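Local structure of translocator protein BipD (Burkholderia pseudomallei, 3NFT) at residues D69-A73 and S159-D163; I51-L57 and K258-Q262; F78-R82 and T148-Q152; Q92-L96 and N276-D280. The protein is a type III secretion needle-tip protein required for invasion of epithelial cells and survival within host cells, and probably regulates secretion of the effectors BipB and BipC. One frame throughout, in Å; residues are numbered along the deposited sequence. Where two conformers were deposited one is given.

Contact 1 of 4, residues D69-A73 and S159-D163; sequences DGRRA and SKLQD
Arg72 reaches Asp163 on a chain that leaves with CG opposite its carbonyl carbon (chi1 -66°) and stays extended to NE, while Gln162, also extended beyond CG, runs past it in the opposite direction. The guanidinium forms an end-on salt bridge to one carboxylate oxygen: Arg72 NH1 lies 2.7 Å and Arg72 NH2 2.9 Å from Asp163 OD2. Both donors come from the same face of the carboxylate, whose plane is turned 45° from the guanidinium. Gln162 CB packs over one guanidinium face, 3.5 Å from Arg72 NH2. Further along, Gln162 NE2 donates a nearly straight bond (3.2 Å) to Arg71 O, from above that carbonyl's plane, and also bonds to Met158 O. Gln162 OE1 accepts a hydrogen bond from a water that in turn accepts from Gly70 N, so the amide holds the loop backbone directly through NE2 and by way of a water through OE1. Ser159 OG accepts from Ala73 N at 3.0 Å and is bonded to Ala155 O as well. The loop 69-73 thus runs beside the C-terminal part of helix 121-160 and the 3-10 segment 161-163. It leads from strand 66-68 into helix 76-103, with Leu57 against Ala73 and Ser159.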
loop_
_atom_site.group_PDB
_atom_site.type_symbol
_atom_site.label_atom_id
_atom_site.label_comp_id
_atom_site.label_asym_id
_atom_site.label_seq_id
_atom_site.Cartn_x
_atom_site.Cartn_y
_atom_site.Cartn_z
ATOM N N ASP A 69 -57.666 6.715 -4.275
ATOM C CA ASP A 69 -56.665 7.635 -3.754
ATOM C C ASP A 69 -55.285 7.057 -4.044
ATOM O O ASP A 69 -55.092 5.841 -4.125
ATOM C CB ASP A 69 -56.843 7.869 -2.243
ATOM C CG ASP A 69 -57.985 8.836 -1.923
ATOM O OD1 ASP A 69 -57.894 10.054 -2.220
ATOM O OD2 ASP A 69 -58.967 8.383 -1.316
ATOM N N GLY A 70 -54.316 7.934 -4.224
ATOM C CA GLY A 70 -52.947 7.489 -4.400
ATOM C C GLY A 70 -52.371 6.984 -3.081
ATOM O O GLY A 70 -53.073 6.942 -2.066
ATOM N N ARG A 71 -51.107 6.609 -3.099
ATOM C CA ARG A 71 -50.367 6.277 -1.892
ATOM C C ARG A 71 -49.157 7.192 -1.821
ATOM O O ARG A 71 -48.415 7.295 -2.794
ATOM C CB ARG A 71 -49.904 4.820 -1.887
ATOM C CG ARG A 71 -49.160 4.470 -0.610
ATOM C CD ARG A 71 -48.680 3.032 -0.548
ATOM N NE ARG A 71 -48.395 2.642 0.831
ATOM C CZ ARG A 71 -47.297 2.926 1.523
ATOM N NH1 ARG A 71 -46.314 3.653 1.007
ATOM N NH2 ARG A 71 -47.192 2.484 2.777
ATOM N N ARG A 72 -49.016 7.888 -0.700
ATOM C CA ARG A 72 -47.888 8.779 -0.428
ATOM C C ARG A 72 -46.810 8.040 0.359
ATOM O O ARG A 72 -47.068 6.985 0.952
ATOM C CB ARG A 72 -48.383 10.013 0.306
ATOM C CG ARG A 72 -49.318 10.850 -0.604
ATOM C CD ARG A 72 -50.121 11.813 0.133
ATOM N NE ARG A 72 -51.330 12.278 -0.575
ATOM C CZ ARG A 72 -51.649 13.530 -0.867
ATOM N NH1 ARG A 72 -50.861 14.553 -0.528
ATOM N NH2 ARG A 72 -52.798 13.765 -1.495
ATOM N N ALA A 73 -45.613 8.622 0.395
ATOM C CA ALA A 73 -44.455 8.024 0.999
ATOM C C ALA A 73 -44.271 8.443 2.452
ATOM O O ALA A 73 -44.335 9.628 2.776
ATOM C CB ALA A 73 -43.174 8.418 0.173
ATOM N N SER A 159 -45.424 12.780 -3.401
ATOM C CA SER A 159 -46.484 12.686 -2.402
ATOM C C SER A 159 -47.286 14.006 -2.391
ATOM O O SER A 159 -48.504 13.999 -2.500
ATOM C CB SER A 159 -45.887 12.410 -1.037
ATOM O OG SER A 159 -45.186 11.183 -1.019
ATOM N N LYS A 160 -46.588 15.131 -2.258
ATOM C CA LYS A 160 -47.213 16.447 -2.216
ATOM C C LYS A 160 -48.052 16.742 -3.446
ATOM O O LYS A 160 -49.135 17.329 -3.343
ATOM C CB LYS A 160 -46.147 17.534 -2.068
ATOM C CG LYS A 160 -45.525 17.618 -0.720
ATOM C CD LYS A 160 -44.483 18.730 -0.658
ATOM C CE LYS A 160 -44.276 19.232 0.747
ATOM N NZ LYS A 160 -43.818 18.169 1.681
ATOM N N LEU A 161 -47.588 16.298 -4.616
ATOM C CA LEU A 161 -48.268 16.651 -5.862
ATOM C C LEU A 161 -49.636 16.033 -5.981
ATOM O O LEU A 161 -50.477 16.504 -6.711
ATOM C CB LEU A 161 -47.411 16.333 -7.088
ATOM C CG LEU A 161 -47.132 14.874 -7.468
ATOM C CD1 LEU A 161 -48.326 14.293 -8.222
ATOM C CD2 LEU A 161 -45.850 14.766 -8.341
ATOM N N GLN A 162 -49.877 14.972 -5.197
ATOM C CA GLN A 162 -51.160 14.275 -5.226
ATOM C C GLN A 162 -52.302 15.169 -4.733
ATOM O O GLN A 162 -53.464 14.902 -5.037
ATOM C CB GLN A 162 -51.064 12.975 -4.416
ATOM C CG GLN A 162 -50.073 12.031 -5.031
ATOM C CD GLN A 162 -50.028 10.686 -4.319
ATOM O OE1 GLN A 162 -51.044 10.214 -3.813
ATOM N NE2 GLN A 162 -48.848 10.092 -4.266
ATOM N N ASP A 163 -51.965 16.223 -3.993
ATOM C CA ASP A 163 -52.988 17.163 -3.544
ATOM C C ASP A 163 -53.593 17.909 -4.725
ATOM O O ASP A 163 -54.657 18.534 -4.602
ATOM C CB ASP A 163 -52.411 18.209 -2.607
ATOM C CG ASP A 163 -52.128 17.704 -1.210
ATOM O OD1 ASP A 163 -51.530 18.464 -0.428
ATOM O OD2 ASP A 163 -52.525 16.588 -0.867
HETATM O O HOH W 1 -53.851 10.513 -3.628
#

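Contact 2 of 4, residues I51-L57 and K258-Q262; sequences IDEFASL and KDNIQ
Phe54 and Lys258 meet where two helices run almost exactly antiparallel, the axes of 51-56 and 258-262 lying 10.4 Å apart at 174°. The closest CA pair is Ile51 and Gln262, and the gap widens toward Leu57, where helix 41-56 has ended. Lys258 spans it with a chain extended to CE and turned at the last bond (chi4 -91°), which brings the ammonium to the carbonyls at the helix C-terminus. Lys258 NZ donates to Phe54 O at 3.0 Å and makes weak bonds to the oxygens of Ala55 and Leu57. Leu57 N reaches Phe54 O from the opposite face of that carbonyl. A water bridges Lys258 NZ and Leu57 O, 2.8 Å from the latter. The Phe54 ring slides alongside the lysine chain, its CE2 3.7 Å from Lys258 CG, and turns an edge to Lys258 O. Ile261 CG2 lies 4.1 Å from Phe54 CZ. The Gln262 amide, its plane nearly perpendicular to the ring, sets NE2 3.3 Å from Ala55 CB. Phe54 also stacks on Phe151 of helix 121-160. A positive charge set among the carbonyls at the end of helix 41-56 probably complements the helix dipole. Here it joins the N-terminal helical hairpin to the long helix 244-295, probably part of a coiled coil, of this needle-tip fold.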
loop_
_atom_site.group_PDB
_atom_site.type_symbol
_atom_site.label_atom_id
_atom_site.label_comp_id
_atom_site.label_asym_id
_atom_site.label_seq_id
_atom_site.Cartn_x
_atom_site.Cartn_y
_atom_site.Cartn_z
ATOM N N ILE A 51 -36.064 2.063 -0.819
ATOM C CA ILE A 51 -36.419 1.688 -2.186
ATOM C C ILE A 51 -37.850 1.128 -2.276
ATOM O O ILE A 51 -38.633 1.512 -3.141
ATOM C CB ILE A 51 -35.414 0.704 -2.795
ATOM C CG1 ILE A 51 -34.059 1.371 -2.953
ATOM C CG2 ILE A 51 -35.944 0.159 -4.120
ATOM C CD1 ILE A 51 -32.904 0.441 -3.297
ATOM N N ASP A 52 -38.209 0.255 -1.345
ATOM C CA ASP A 52 -39.567 -0.252 -1.320
ATOM C C ASP A 52 -40.610 0.825 -1.063
ATOM O O ASP A 52 -41.683 0.805 -1.656
ATOM C CB ASP A 52 -39.747 -1.348 -0.276
ATOM C CG ASP A 52 -39.046 -2.665 -0.637
ATOM O OD1 ASP A 52 -38.600 -2.873 -1.786
ATOM O OD2 ASP A 52 -38.843 -3.446 0.282
ATOM N N GLU A 53 -40.274 1.800 -0.207
ATOM C CA GLU A 53 -41.189 2.902 0.060
ATOM C C GLU A 53 -41.421 3.720 -1.198
ATOM O O GLU A 53 -42.549 4.065 -1.529
ATOM C CB GLU A 53 -40.655 3.806 1.162
ATOM C CG GLU A 53 -41.677 4.779 1.688
ATOM C CD GLU A 53 -42.838 4.151 2.430
ATOM O OE1 GLU A 53 -42.673 2.989 2.900
ATOM O OE2 GLU A 53 -43.920 4.763 2.539
ATOM N N PHE A 54 -40.331 4.018 -1.894
ATOM C CA PHE A 54 -40.409 4.768 -3.156
ATOM C C PHE A 54 -41.236 4.015 -4.179
ATOM O O PHE A 54 -42.090 4.565 -4.883
ATOM C CB PHE A 54 -38.993 5.003 -3.652
ATOM C CG PHE A 54 -38.883 5.950 -4.830
ATOM C CD1 PHE A 54 -38.601 7.302 -4.615
ATOM C CD2 PHE A 54 -39.000 5.486 -6.127
ATOM C CE1 PHE A 54 -38.452 8.164 -5.678
ATOM C CE2 PHE A 54 -38.876 6.371 -7.196
ATOM C CZ PHE A 54 -38.586 7.721 -6.945
ATOM N N ALA A 55 -40.972 2.727 -4.297
ATOM C CA ALA A 55 -41.685 1.888 -5.248
ATOM C C ALA A 55 -43.180 1.864 -4.978
ATOM O O ALA A 55 -43.996 1.781 -5.918
ATOM C CB ALA A 55 -41.127 0.439 -5.200
ATOM N N SER A 56 -43.543 1.911 -3.695
ATOM C CA SER A 56 -44.942 1.832 -3.277
ATOM C C SER A 56 -45.757 3.092 -3.583
ATOM O O SER A 56 -46.982 3.064 -3.583
ATOM C CB SER A 56 -45.031 1.493 -1.792
ATOM O OG SER A 56 -44.847 2.622 -0.974
ATOM N N LEU A 57 -45.078 4.219 -3.802
ATOM C CA LEU A 57 -45.792 5.444 -4.092
ATOM C C LEU A 57 -46.635 5.279 -5.366
ATOM O O LEU A 57 -46.168 4.687 -6.343
ATOM C CB LEU A 57 -44.799 6.607 -4.178
ATOM C CG LEU A 57 -45.403 7.998 -4.152
ATOM C CD1 LEU A 57 -44.530 8.935 -3.404
ATOM C CD2 LEU A 57 -45.615 8.439 -5.607
ATOM N N LYS A 258 -40.309 8.062 -12.906
ATOM C CA LYS A 258 -40.193 7.680 -11.529
ATOM C C LYS A 258 -39.418 6.353 -11.430
ATOM O O LYS A 258 -38.480 6.232 -10.653
ATOM C CB LYS A 258 -41.603 7.549 -10.920
ATOM C CG LYS A 258 -41.651 6.909 -9.531
ATOM C CD LYS A 258 -43.062 6.618 -9.050
ATOM C CE LYS A 258 -43.078 5.978 -7.651
ATOM N NZ LYS A 258 -43.037 4.475 -7.710
ATOM N N ASP A 259 -39.803 5.372 -12.249
ATOM C CA ASP A 259 -39.145 4.076 -12.190
ATOM C C ASP A 259 -37.675 4.151 -12.626
ATOM O O ASP A 259 -36.826 3.371 -12.149
ATOM C CB ASP A 259 -39.875 3.009 -13.020
ATOM C CG ASP A 259 -41.235 2.618 -12.452
ATOM O OD1 ASP A 259 -41.544 2.969 -11.299
ATOM O OD2 ASP A 259 -42.002 1.889 -13.147
ATOM N N ASN A 260 -37.367 5.062 -13.550
ATOM C CA ASN A 260 -35.980 5.276 -13.936
ATOM C C ASN A 260 -35.160 5.765 -12.720
ATOM O O ASN A 260 -34.016 5.319 -12.498
ATOM C CB ASN A 260 -35.917 6.273 -15.086
ATOM C CG ASN A 260 -34.612 6.227 -15.878
ATOM O OD1 ASN A 260 -33.539 5.736 -15.424
ATOM N ND2 ASN A 260 -34.690 6.769 -17.082
ATOM N N ILE A 261 -35.713 6.720 -11.974
ATOM C CA ILE A 261 -35.029 7.240 -10.784
ATOM C C ILE A 261 -34.846 6.118 -9.762
ATOM O O ILE A 261 -33.760 5.972 -9.225
ATOM C CB ILE A 261 -35.754 8.432 -10.159
ATOM C CG1 ILE A 261 -35.776 9.619 -11.142
ATOM C CG2 ILE A 261 -35.112 8.809 -8.784
ATOM C CD1 ILE A 261 -36.616 10.803 -10.610
ATOM N N GLN A 262 -35.864 5.257 -9.600
ATOM C CA GLN A 262 -35.713 4.128 -8.680
ATOM C C GLN A 262 -34.570 3.212 -9.154
ATOM O O GLN A 262 -33.773 2.732 -8.353
ATOM C CB GLN A 262 -36.990 3.290 -8.588
ATOM C CG GLN A 262 -36.869 2.175 -7.577
ATOM C CD GLN A 262 -38.074 1.241 -7.495
ATOM O OE1 GLN A 262 -37.925 -0.005 -7.328
ATOM N NE2 GLN A 262 -39.265 1.805 -7.574
HETATM O O HOH W 2 -45.837 4.301 -9.128
#

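Contact 3 of 4, residues F78-R82 and T148-Q152; sequences FDDAR and TKYFQ
Phe78 turns its ring edge toward the face of Phe151 in an offset edge-to-face pair, with centroids 5.5 Å apart and planes at 72°. The closest atoms are Phe78 CE2 and Phe151 CD2, 3.4 Å from each other. One face of the Phe78 ring is taken by Gln152, whose CA makes a CH-pi contact 4.1 Å from the ring centroid. The Gln152 chain then runs past the phenylalanine in the opposite direction, its amide nearly parallel to the ring plane and its CD 3.5 Å from Phe78 CB. CG opposite the backbone nitrogen (chi1 -175°) and an extended chain beyond carry the amide across to helix 78-82. There Gln152 NE2 donates to Asp79 OD1 at 2.9 Å, nearly straight at 174°, approaching from above the carboxylate plane. At the other end of the amide, Arg82 NH1 gives a bond of 3.1 Å to Gln152 OE1, with the two flat groups steeply inclined to each other. The arginine chain bends at chi3; its CG packs 3.6 Å from Thr148 CG2, and Lys149 CD lies over one guanidinium face. Arg82 NH2 forms a salt bridge with Glu145, one turn before Lys149 on helix 121-160. The helices are antiparallel. Using both amide ends fixes which is nitrogen and which is oxygen, so Gln152 sits as a neutral link between Asp79 and Arg82, a long ion pair in their own helix. The Arg82 and Lys149 charges lie close, and Asp79 and Glu145 probably temper their repulsion.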
loop_
_atom_site.group_PDB
_atom_site.type_symbol
_atom_site.label_atom_id
_atom_site.label_comp_id
_atom_site.label_asym_id
_atom_site.label_seq_id
_atom_site.Cartn_x
_atom_site.Cartn_y
_atom_site.Cartn_z
ATOM N N PHE A 78 -36.564 6.983 4.582
ATOM C CA PHE A 78 -35.376 7.503 3.971
ATOM C C PHE A 78 -34.411 8.099 4.986
ATOM O O PHE A 78 -33.198 7.954 4.847
ATOM C CB PHE A 78 -35.746 8.576 2.922
ATOM C CG PHE A 78 -36.623 8.088 1.796
ATOM C CD1 PHE A 78 -38.007 7.928 1.993
ATOM C CD2 PHE A 78 -36.099 7.711 0.548
ATOM C CE1 PHE A 78 -38.831 7.450 1.010
ATOM C CE2 PHE A 78 -36.941 7.250 -0.456
ATOM C CZ PHE A 78 -38.310 7.113 -0.231
ATOM N N ASP A 79 -34.947 8.797 5.994
ATOM C CA ASP A 79 -34.139 9.278 7.105
ATOM C C ASP A 79 -33.419 8.138 7.807
ATOM O O ASP A 79 -32.233 8.224 8.077
ATOM C CB ASP A 79 -34.977 10.045 8.124
ATOM C CG ASP A 79 -35.669 11.256 7.522
ATOM O OD1 ASP A 79 -34.968 12.103 6.886
ATOM O OD2 ASP A 79 -36.915 11.356 7.681
ATOM N N ASP A 80 -34.127 7.043 8.045
ATOM C CA ASP A 80 -33.551 5.901 8.735
ATOM C C ASP A 80 -32.361 5.387 7.909
ATOM O O ASP A 80 -31.339 4.995 8.458
ATOM C CB ASP A 80 -34.568 4.751 8.845
ATOM C CG ASP A 80 -35.717 5.002 9.836
ATOM O OD1 ASP A 80 -35.600 5.852 10.722
ATOM O OD2 ASP A 80 -36.742 4.268 9.738
ATOM N N ALA A 81 -32.511 5.348 6.579
ATOM C CA ALA A 81 -31.412 4.872 5.720
ATOM C C ALA A 81 -30.203 5.816 5.794
ATOM O O ALA A 81 -29.073 5.382 5.893
ATOM C CB ALA A 81 -31.855 4.701 4.306
ATOM N N ARG A 82 -30.455 7.121 5.712
ATOM C CA ARG A 82 -29.370 8.090 5.788
ATOM C C ARG A 82 -28.625 7.967 7.123
ATOM O O ARG A 82 -27.387 8.000 7.160
ATOM C CB ARG A 82 -29.929 9.491 5.603
ATOM C CG ARG A 82 -30.417 9.698 4.180
ATOM C CD ARG A 82 -31.240 10.982 4.045
ATOM N NE ARG A 82 -30.462 12.115 4.522
ATOM C CZ ARG A 82 -30.954 13.269 4.934
ATOM N NH1 ARG A 82 -32.262 13.501 4.920
ATOM N NH2 ARG A 82 -30.108 14.215 5.325
ATOM N N THR A 148 -29.491 9.587 -1.466
ATOM C CA THR A 148 -30.677 9.200 -0.721
ATOM C C THR A 148 -31.516 10.429 -0.369
ATOM O O THR A 148 -32.739 10.377 -0.365
ATOM C CB THR A 148 -30.326 8.369 0.531
ATOM O OG1 THR A 148 -29.571 7.209 0.118
ATOM C CG2 THR A 148 -31.589 7.932 1.277
ATOM N N LYS A 149 -30.857 11.550 -0.076
ATOM C CA LYS A 149 -31.602 12.784 0.101
ATOM C C LYS A 149 -32.374 13.190 -1.150
ATOM O O LYS A 149 -33.541 13.607 -1.091
ATOM C CB LYS A 149 -30.645 13.894 0.526
ATOM C CG LYS A 149 -31.313 15.214 0.653
ATOM C CD LYS A 149 -32.317 15.315 1.773
ATOM C CE LYS A 149 -32.563 16.799 2.099
ATOM N NZ LYS A 149 -33.799 17.017 2.858
ATOM N N TYR A 150 -31.721 13.090 -2.301
ATOM C CA TYR A 150 -32.391 13.286 -3.585
ATOM C C TYR A 150 -33.602 12.385 -3.751
ATOM O O TYR A 150 -34.692 12.815 -4.089
ATOM C CB TYR A 150 -31.401 13.041 -4.698
ATOM C CG TYR A 150 -31.950 12.696 -6.073
ATOM C CD1 TYR A 150 -32.756 13.584 -6.793
ATOM C CD2 TYR A 150 -31.605 11.515 -6.691
ATOM C CE1 TYR A 150 -33.196 13.277 -8.051
ATOM C CE2 TYR A 150 -32.051 11.193 -7.960
ATOM C CZ TYR A 150 -32.853 12.081 -8.646
ATOM O OH TYR A 150 -33.270 11.777 -9.918
ATOM N N PHE A 151 -33.373 11.100 -3.478
ATOM C CA PHE A 151 -34.395 10.056 -3.624
ATOM C C PHE A 151 -35.586 10.400 -2.734
ATOM O O PHE A 151 -36.722 10.312 -3.166
ATOM C CB PHE A 151 -33.738 8.725 -3.250
ATOM C CG PHE A 151 -34.482 7.476 -3.654
ATOM C CD1 PHE A 151 -35.028 7.313 -4.916
ATOM C CD2 PHE A 151 -34.517 6.395 -2.757
ATOM C CE1 PHE A 151 -35.633 6.116 -5.299
ATOM C CE2 PHE A 151 -35.094 5.197 -3.136
ATOM C CZ PHE A 151 -35.659 5.057 -4.393
ATOM N N GLN A 152 -35.285 10.821 -1.495
ATOM C CA GLN A 152 -36.255 11.284 -0.531
ATOM C C GLN A 152 -37.032 12.477 -1.020
ATOM O O GLN A 152 -38.247 12.545 -0.871
ATOM C CB GLN A 152 -35.584 11.572 0.820
ATOM C CG GLN A 152 -36.486 11.949 1.977
ATOM C CD GLN A 152 -35.704 12.054 3.288
ATOM O OE1 GLN A 152 -34.473 12.025 3.294
ATOM N NE2 GLN A 152 -36.396 12.144 4.397
#

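Contact 4 of 4, residues Q92-L96 and N276-D280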
loop_
_atom_site.group_PDB
_atom_site.type_symbol
_atom_site.label_atom_id
_atom_site.label_comp_id
_atom_site.label_asym_id
_atom_site.label_seq_id
_atom_site.Cartn_x
_atom_site.Cartn_y
_atom_site.Cartn_z
ATOM N N GLN A 92 -17.051 1.759 10.485
ATOM C CA GLN A 92 -15.988 1.271 9.626
ATOM C C GLN A 92 -14.687 2.026 9.868
ATOM O O GLN A 92 -13.609 1.426 9.965
ATOM C CB GLN A 92 -16.384 1.407 8.170
ATOM C CG GLN A 92 -17.437 0.467 7.682
ATOM C CD GLN A 92 -17.864 0.775 6.253
ATOM O OE1 GLN A 92 -18.091 1.936 5.910
ATOM N NE2 GLN A 92 -18.007 -0.282 5.413
ATOM N N ARG A 93 -14.780 3.353 9.924
ATOM C CA ARG A 93 -13.591 4.179 10.176
ATOM C C ARG A 93 -12.959 3.839 11.521
ATOM O O ARG A 93 -11.732 3.744 11.643
ATOM C CB ARG A 93 -13.949 5.669 10.122
ATOM C CG ARG A 93 -12.705 6.569 10.181
ATOM C CD ARG A 93 -13.007 8.053 9.963
ATOM N NE ARG A 93 -11.765 8.852 9.943
ATOM C CZ ARG A 93 -11.136 9.306 8.854
ATOM N NH1 ARG A 93 -11.597 9.080 7.626
ATOM N NH2 ARG A 93 -10.023 10.024 8.998
ATOM N N ASN A 94 -13.803 3.674 12.536
ATOM C CA ASN A 94 -13.318 3.341 13.884
ATOM C C ASN A 94 -12.540 2.025 13.867
ATOM O O ASN A 94 -11.477 1.920 14.488
ATOM C CB ASN A 94 -14.474 3.236 14.878
ATOM C CG ASN A 94 -15.059 4.586 15.294
ATOM O OD1 ASN A 94 -16.127 4.623 15.913
ATOM N ND2 ASN A 94 -14.383 5.683 14.971
ATOM N N LEU A 95 -13.055 1.026 13.157
ATOM C CA LEU A 95 -12.381 -0.267 13.093
ATOM C C LEU A 95 -11.031 -0.134 12.368
ATOM O O LEU A 95 -10.032 -0.696 12.775
ATOM C CB LEU A 95 -13.278 -1.316 12.432
ATOM C CG LEU A 95 -12.712 -2.731 12.236
ATOM C CD1 LEU A 95 -12.071 -3.284 13.512
ATOM C CD2 LEU A 95 -13.792 -3.693 11.727
ATOM N N LEU A 96 -11.008 0.593 11.266
ATOM C CA LEU A 96 -9.728 0.841 10.583
ATOM C C LEU A 96 -8.722 1.555 11.486
ATOM O O LEU A 96 -7.545 1.218 11.497
ATOM C CB LEU A 96 -9.945 1.625 9.278
ATOM C CG LEU A 96 -10.631 0.870 8.140
ATOM C CD1 LEU A 96 -10.732 1.732 6.873
ATOM C CD2 LEU A 96 -9.950 -0.426 7.799
ATOM N N ASN A 276 -19.183 -2.114 0.637
ATOM C CA ASN A 276 -19.233 -2.676 1.977
ATOM C C ASN A 276 -18.609 -4.066 2.030
ATOM O O ASN A 276 -17.957 -4.402 2.992
ATOM C CB ASN A 276 -20.666 -2.727 2.478
ATOM C CG ASN A 276 -21.166 -1.371 2.963
ATOM O OD1 ASN A 276 -20.367 -0.484 3.296
ATOM N ND2 ASN A 276 -22.493 -1.244 3.113
ATOM N N SER A 277 -18.826 -4.874 0.991
ATOM C CA SER A 277 -18.155 -6.165 0.851
ATOM C C SER A 277 -16.639 -5.986 0.767
ATOM O O SER A 277 -15.885 -6.677 1.453
ATOM C CB SER A 277 -18.707 -6.922 -0.360
ATOM O OG SER A 277 -18.013 -8.141 -0.553
ATOM N N ASN A 278 -16.189 -5.028 -0.062
ATOM C CA ASN A 278 -14.763 -4.693 -0.141
ATOM C C ASN A 278 -14.180 -4.273 1.218
ATOM O O ASN A 278 -13.047 -4.632 1.556
ATOM C CB ASN A 278 -14.509 -3.594 -1.179
ATOM C CG ASN A 278 -14.516 -4.118 -2.612
ATOM O OD1 ASN A 278 -14.489 -5.334 -2.847
ATOM N ND2 ASN A 278 -14.489 -3.197 -3.589
ATOM N N PHE A 279 -14.949 -3.528 2.010
ATOM C CA PHE A 279 -14.483 -3.135 3.325
ATOM C C PHE A 279 -14.286 -4.365 4.221
ATOM O O PHE A 279 -13.253 -4.522 4.862
ATOM C CB PHE A 279 -15.432 -2.168 4.031
ATOM C CG PHE A 279 -15.012 -1.877 5.433
ATOM C CD1 PHE A 279 -14.124 -0.842 5.717
ATOM C CD2 PHE A 279 -15.475 -2.654 6.487
ATOM C CE1 PHE A 279 -13.712 -0.585 7.014
ATOM C CE2 PHE A 279 -15.053 -2.380 7.800
ATOM C CZ PHE A 279 -14.159 -1.369 8.044
ATOM N N ASP A 280 -15.287 -5.226 4.244
ATOM C CA ASP A 280 -15.188 -6.449 5.044
ATOM C C ASP A 280 -13.953 -7.268 4.637
ATOM O O ASP A 280 -13.221 -7.778 5.496
ATOM C CB ASP A 280 -16.466 -7.256 4.906
ATOM C CG ASP A 280 -17.646 -6.616 5.620
ATOM O OD1 ASP A 280 -18.758 -7.193 5.551
ATOM O OD2 ASP A 280 -17.472 -5.564 6.288
HETATM O O HOH W 3 -18.924 -3.192 5.436
HETATM O O HOH W 4 -18.732 1.825 3.094
#
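Gln92 lies across the ring of Phe279 where helices 92-96 and 276-280 run roughly parallel, their axes 12.2 Å apart and inclined at 20°. The pair belongs to the elongated helical bundle of this needle-tip protein, in which helix 244-295 probably takes part in a coiled coil. The wide spacing is filled by Phe279, whose side chain starts opposite its backbone nitrogen (chi1 174°) and points at the other helix. Gln92 CG sits over the centre of the ring in a CH-pi contact, 3.6 Å from the Phe279 centroid and almost on the ring normal. At the ring's edge Leu96 CG approaches Phe279 CE1 to 3.6 Å, and Leu95 CD2 is at 4.3 Å from CE2 of the same ring. Ile137 of helix 121-160 packs against Gln92, Leu96 and Phe279, adding a third helix. Beyond the ring the Gln92 amide stands steeply against that of Asn276, whose ND2 is bonded to Glu44. Two waters join the polar ends: one donates to Asn276 O and weakly accepts from Gln92 NE2, while the other donates to both Gln92 OE1 (2.9 Å) and Asn276 OD1 (2.8 Å). The direct bond between the amides, from Gln92 NE2 to Asn276 OD1, is weak at 3.2 Å and 134°.

Overall arrangement
From the N terminus, helix 41-56 enters contact 2 first, and its partner on helix 244-295 closes a loop of 200 residues. Contacts 1 and 3 both open and close within that span, contact 3 inside contact 1, each returning to helix 121-160. Contact 4 opens on helix 76-103 within all three loops and ends beyond them, so it crosses every one. Contacts 1 and 2 touch through the Arg71-Glu53 salt bridge, and contacts 2 and 3 through Phe54 and Phe151. Contact 4 lies apart, its centre about 39 Å from that of contact 1 across the chain's centre. Together they tie the N-terminal helices and the loop before helix 76-103 to both long helices of the bundle.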